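Local coordinates for protein ORF14 (Streptomyces clavuligerus, PDB 2WPW) that is a tandem GCN5-related N-acetyltransferase that binds acetyl-CoA and probably transfers acyl groups other than amino-acyl groups, at residues Tyr236-Val241 and Thr282-Ala287; Gly232-His237 and Lys256-Pro261. All blocks are in the same frame, centred on the assembly; numbering follows the deposited sequence.

Contact 1: residues Tyr236-Val241 and Thr282-Ala287; sequences YHTGAV and TLLKLA
Thr238 OG1 is the polar atom that ties the strand to Ala287 and Asn288 of helix 280-295. It lies 2.6 Å from the oxygen of water 1, and that water donates a weak hydrogen bond to the backbone oxygen Ala287 O. Asn288, one residue further along the helix, supplies a direct second bond from its ND2, so the hydroxyl of this buried threonine is held by both a water and an amide. The first torsion explains the division of labour within Thr238: with chi1 at -67°, OG1 stands beside the backbone N and faces the Ala287 carbonyl, while CG2, anti to that N, is left for apolar packing. Thr238 CG2 approaches the methyl Ala287 CB at 4.2 Å and Leu284 CD1 at 4.3 Å.

Leu284 does the rest through a single branch. Leu284 CD1 lies against Ala240 CB at 3.9 Å and also rests on the intervening backbone, 4.2 Å from Gly239 C. The side chain starts obliquely to the strand, and a nearly eclipsed chi2 of 9° turns CD1 back onto it, an unusual conformation that suggests some strain or an uncertain fit. Alternation along the strand sets the pattern: Thr238 and Ala240 present their CB atoms to the helix, whereas Gly239 between them contributes backbone alone. The two segments run roughly antiparallel, at 147° between their axes and 8.2 Å apart at closest approach, a spacing consistent with the small residues Ala240 and Ala287 at the interface. Leu182 of strand 180-185 touches both alanines and continues the apolar layer. This is alpha-on-beta packing as in the GNAT fold, where the helix that follows the fourth strand of this half, 263-271, covers one face of the sheet.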
# COMPACT_ATOMS: atom_id res chain seq x y z
N TYR A 236 4.08 5.41 -13.51
CA TYR A 236 3.54 6.14 -14.67
C TYR A 236 2.60 7.30 -14.20
O TYR A 236 1.61 7.08 -13.50
CB TYR A 236 2.78 5.15 -15.62
CG TYR A 236 3.70 4.07 -16.10
CD1 TYR A 236 3.91 2.92 -15.35
CD2 TYR A 236 4.47 4.26 -17.23
CE1 TYR A 236 4.83 1.95 -15.75
CE2 TYR A 236 5.39 3.30 -17.66
CZ TYR A 236 5.58 2.16 -16.92
OH TYR A 236 6.52 1.24 -17.36
N HIS A 237 2.89 8.53 -14.58
CA HIS A 237 2.10 9.65 -14.12
C HIS A 237 1.58 10.37 -15.33
O HIS A 237 2.31 10.54 -16.33
CB HIS A 237 2.98 10.58 -13.31
CG HIS A 237 3.38 10.04 -11.96
ND1 HIS A 237 4.54 9.32 -11.76
CD2 HIS A 237 2.80 10.17 -10.74
CE1 HIS A 237 4.64 9.01 -10.47
NE2 HIS A 237 3.61 9.53 -9.83
N THR A 238 0.35 10.85 -15.28
CA THR A 238 -0.05 11.70 -16.37
C THR A 238 -0.50 12.95 -15.70
O THR A 238 -1.19 12.91 -14.69
CB THR A 238 -1.17 11.05 -17.20
OG1 THR A 238 -0.64 9.91 -17.86
CG2 THR A 238 -1.68 11.98 -18.29
N GLY A 239 -0.10 14.09 -16.23
CA GLY A 239 -0.60 15.36 -15.69
C GLY A 239 -1.53 16.14 -16.63
O GLY A 239 -1.40 16.06 -17.85
N ALA A 240 -2.48 16.90 -16.07
CA ALA A 240 -3.25 17.84 -16.91
C ALA A 240 -2.85 19.31 -16.63
O ALA A 240 -2.94 19.78 -15.50
CB ALA A 240 -4.74 17.60 -16.77
N VAL A 241 -2.39 20.02 -17.65
CA VAL A 241 -1.96 21.43 -17.46
C VAL A 241 -2.95 22.41 -18.05
O VAL A 241 -3.49 22.21 -19.15
CB VAL A 241 -0.55 21.74 -18.04
CG1 VAL A 241 -0.23 23.22 -17.87
CG2 VAL A 241 0.57 20.92 -17.37
N THR A 282 -11.58 11.40 -15.29
CA THR A 282 -11.64 10.26 -16.15
C THR A 282 -10.57 10.33 -17.27
O THR A 282 -9.96 9.32 -17.63
CB THR A 282 -13.02 10.10 -16.76
OG1 THR A 282 -13.95 9.79 -15.72
CG2 THR A 282 -12.98 8.95 -17.77
N LEU A 283 -10.34 11.52 -17.81
CA LEU A 283 -9.29 11.73 -18.80
C LEU A 283 -7.88 11.27 -18.32
O LEU A 283 -7.19 10.49 -19.03
CB LEU A 283 -9.26 13.19 -19.19
CG LEU A 283 -8.19 13.60 -20.19
CD1 LEU A 283 -8.37 12.78 -21.45
CD2 LEU A 283 -8.23 15.13 -20.45
N LEU A 284 -7.51 11.69 -17.11
CA LEU A 284 -6.25 11.30 -16.45
C LEU A 284 -6.08 9.77 -16.28
O LEU A 284 -5.06 9.18 -16.72
CB LEU A 284 -6.18 11.97 -15.10
CG LEU A 284 -5.40 13.27 -15.01
CD1 LEU A 284 -5.00 13.77 -16.29
CD2 LEU A 284 -6.06 14.39 -14.21
N LYS A 285 -7.08 9.14 -15.69
CA LYS A 285 -7.12 7.70 -15.53
C LYS A 285 -6.99 6.98 -16.86
O LYS A 285 -6.16 6.07 -17.02
CB LYS A 285 -8.44 7.30 -14.85
CG LYS A 285 -8.49 7.65 -13.36
CD LYS A 285 -9.84 7.39 -12.73
CE LYS A 285 -10.07 8.30 -11.54
NZ LYS A 285 -11.40 8.04 -10.86
N LEU A 286 -7.80 7.38 -17.82
CA LEU A 286 -7.77 6.66 -19.09
C LEU A 286 -6.41 6.88 -19.81
O LEU A 286 -5.76 5.89 -20.19
CB LEU A 286 -8.99 6.99 -19.97
CG LEU A 286 -10.24 6.29 -19.45
CD1 LEU A 286 -11.53 6.57 -20.28
CD2 LEU A 286 -9.93 4.76 -19.35
N ALA A 287 -5.99 8.16 -19.95
CA ALA A 287 -4.72 8.49 -20.60
C ALA A 287 -3.48 7.87 -19.96
O ALA A 287 -2.52 7.51 -20.68
CB ALA A 287 -4.51 9.98 -20.67
O HOH W 1 -0.98 9.59 -20.43

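Contact 2: residues Gly232-His237 and Lys256-Pro261; sequences GRRAYH and KTTGNP
Arg234 and Lys256 form an antiparallel hydrogen-bonded pair, their CA atoms 5.0 Å apart, with Arg234 N giving to Lys256 O at 2.7 Å (N-H...O 148°) and Lys256 N returning an equally short bond to Arg234 O. Lys256 O also receives a CA-H...O contact from Arg233 CA at 3.2 Å. Beyond this pair the pairing passes to a side chain: Thr258 OG1 donates to Gly232 O at 2.7 Å, in the carbonyl plane and on a lone pair.

The two arginines meet the loop differently. Arg233 runs alongside Thr257, extended from CG to NE, and the methyl Thr257 CG2 sits over the centre of its guanidinium face, 3.4 Å above the plane; Asp45 and Ser255 bind its nitrogens. Arg234 bends at chi2 and chi3 (61°), bringing NH2 to 3.5 Å from Lys256 CD, and its NH1 reaches Thr258 O through water 2, which lies at the guanidinium edge. Arg234 NH2 and Lys256 NZ are 5.0 Å apart; Glu296, salt-bridged to Arg234 and touching Lys256, probably balances these like charges. Lys256 NZ itself folds back to donate to Thr257 O and Asn260 O, bracing the loop. Gly232 is the C-prime residue of the Schellman motif ending helix 214-230, and the chain then enters the open end of the beta-hairpin formed by strands 234-242 and 247-256.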
# COMPACT_ATOMS: atom_id res chain seq x y z
N GLY A 232 12.62 -1.06 -6.39
CA GLY A 232 12.48 -1.51 -7.78
C GLY A 232 11.12 -1.24 -8.40
O GLY A 232 10.71 -1.89 -9.32
N ARG A 233 10.38 -0.27 -7.90
CA ARG A 233 9.08 0.01 -8.54
C ARG A 233 9.25 1.06 -9.63
O ARG A 233 9.90 2.07 -9.41
CB ARG A 233 8.01 0.48 -7.52
CG ARG A 233 7.53 -0.62 -6.57
CD ARG A 233 6.99 -0.01 -5.24
NE ARG A 233 6.42 -1.05 -4.39
CZ ARG A 233 5.20 -1.55 -4.58
NH1 ARG A 233 4.45 -1.08 -5.59
NH2 ARG A 233 4.74 -2.51 -3.78
N ARG A 234 8.62 0.82 -10.77
CA ARG A 234 8.45 1.80 -11.82
C ARG A 234 7.11 2.49 -11.60
O ARG A 234 6.21 1.94 -10.95
CB ARG A 234 8.29 1.10 -13.17
CG ARG A 234 9.55 0.99 -14.03
CD ARG A 234 10.01 -0.39 -14.14
NE ARG A 234 9.00 -1.25 -14.78
CZ ARG A 234 9.10 -2.57 -14.73
NH1 ARG A 234 10.15 -3.09 -14.09
NH2 ARG A 234 8.20 -3.35 -15.28
N ALA A 235 6.95 3.68 -12.17
CA ALA A 235 5.71 4.44 -11.95
C ALA A 235 5.38 5.28 -13.20
O ALA A 235 6.31 5.74 -13.86
CB ALA A 235 5.85 5.33 -10.71
N TYR A 236 4.08 5.41 -13.51
CA TYR A 236 3.54 6.14 -14.67
C TYR A 236 2.60 7.30 -14.20
O TYR A 236 1.61 7.08 -13.50
CB TYR A 236 2.78 5.15 -15.62
CG TYR A 236 3.70 4.07 -16.10
CD1 TYR A 236 3.91 2.92 -15.35
CD2 TYR A 236 4.47 4.26 -17.23
CE1 TYR A 236 4.83 1.95 -15.75
CE2 TYR A 236 5.39 3.30 -17.66
CZ TYR A 236 5.58 2.16 -16.92
OH TYR A 236 6.52 1.24 -17.36
N HIS A 237 2.89 8.53 -14.58
CA HIS A 237 2.10 9.65 -14.12
C HIS A 237 1.58 10.37 -15.33
O HIS A 237 2.31 10.54 -16.33
CB HIS A 237 2.98 10.58 -13.31
CG HIS A 237 3.38 10.04 -11.96
ND1 HIS A 237 4.54 9.32 -11.76
CD2 HIS A 237 2.80 10.17 -10.74
CE1 HIS A 237 4.64 9.01 -10.47
NE2 HIS A 237 3.61 9.53 -9.83
N LYS A 256 4.32 0.09 -10.53
CA LYS A 256 4.60 -1.30 -11.04
C LYS A 256 5.85 -1.90 -10.37
O LYS A 256 6.96 -1.31 -10.51
CB LYS A 256 4.89 -1.23 -12.53
CG LYS A 256 4.22 -2.32 -13.33
CD LYS A 256 5.12 -3.48 -13.65
CE LYS A 256 4.31 -4.79 -13.60
NZ LYS A 256 4.75 -5.56 -12.43
N THR A 257 5.69 -2.99 -9.62
CA THR A 257 6.82 -3.68 -9.00
C THR A 257 7.63 -4.32 -10.15
O THR A 257 7.10 -4.61 -11.25
CB THR A 257 6.38 -4.82 -8.01
OG1 THR A 257 5.49 -5.75 -8.66
CG2 THR A 257 5.68 -4.26 -6.73
N THR A 258 8.94 -4.48 -9.91
CA THR A 258 9.79 -5.20 -10.82
C THR A 258 9.18 -6.58 -11.11
O THR A 258 9.24 -7.04 -12.27
CB THR A 258 11.18 -5.43 -10.17
OG1 THR A 258 11.87 -4.20 -10.09
CG2 THR A 258 12.02 -6.39 -11.01
N GLY A 259 8.62 -7.23 -10.07
CA GLY A 259 7.99 -8.54 -10.19
C GLY A 259 6.54 -8.53 -10.69
O GLY A 259 5.86 -7.48 -10.66
N ASN A 260 6.07 -9.69 -11.15
CA ASN A 260 4.66 -9.87 -11.50
C ASN A 260 4.27 -8.99 -12.69
O ASN A 260 3.65 -7.95 -12.51
CB ASN A 260 3.78 -9.49 -10.33
CG ASN A 260 4.16 -10.21 -9.09
OD1 ASN A 260 4.25 -9.61 -8.06
ND2 ASN A 260 4.43 -11.48 -9.19
N PRO A 261 4.64 -9.41 -13.89
CA PRO A 261 4.44 -8.63 -15.11
C PRO A 261 2.95 -8.39 -15.35
O PRO A 261 2.59 -7.43 -15.98
CB PRO A 261 5.01 -9.55 -16.22
CG PRO A 261 5.91 -10.55 -15.49
CD PRO A 261 5.21 -10.75 -14.16
O HOH W 2 10.20 -5.76 -14.62

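Both contacts use strand 234-242 in the second GNAT half of the chain; their segments overlap at Tyr236 and His237, which carry neither contact, and their centres lie about 18 Å apart. Contact 1 is buried, on the sheet face covered by helix 280-295, and depends on methyl packing plus one water-mediated link. Contact 2 is at the surface, where the strand begins, and depends on paired backbone bonds, a threonine-to-carbonyl bond and arginine side chains. Glu296, just past helix 280-295, bonds Arg234 of contact 2 and Tyr236 OH, tying the beginning of the strand to the end of the helix that contact 1 packs on. Neither contact lies at the acetyl-CoA site, which belongs to the first GNAT half.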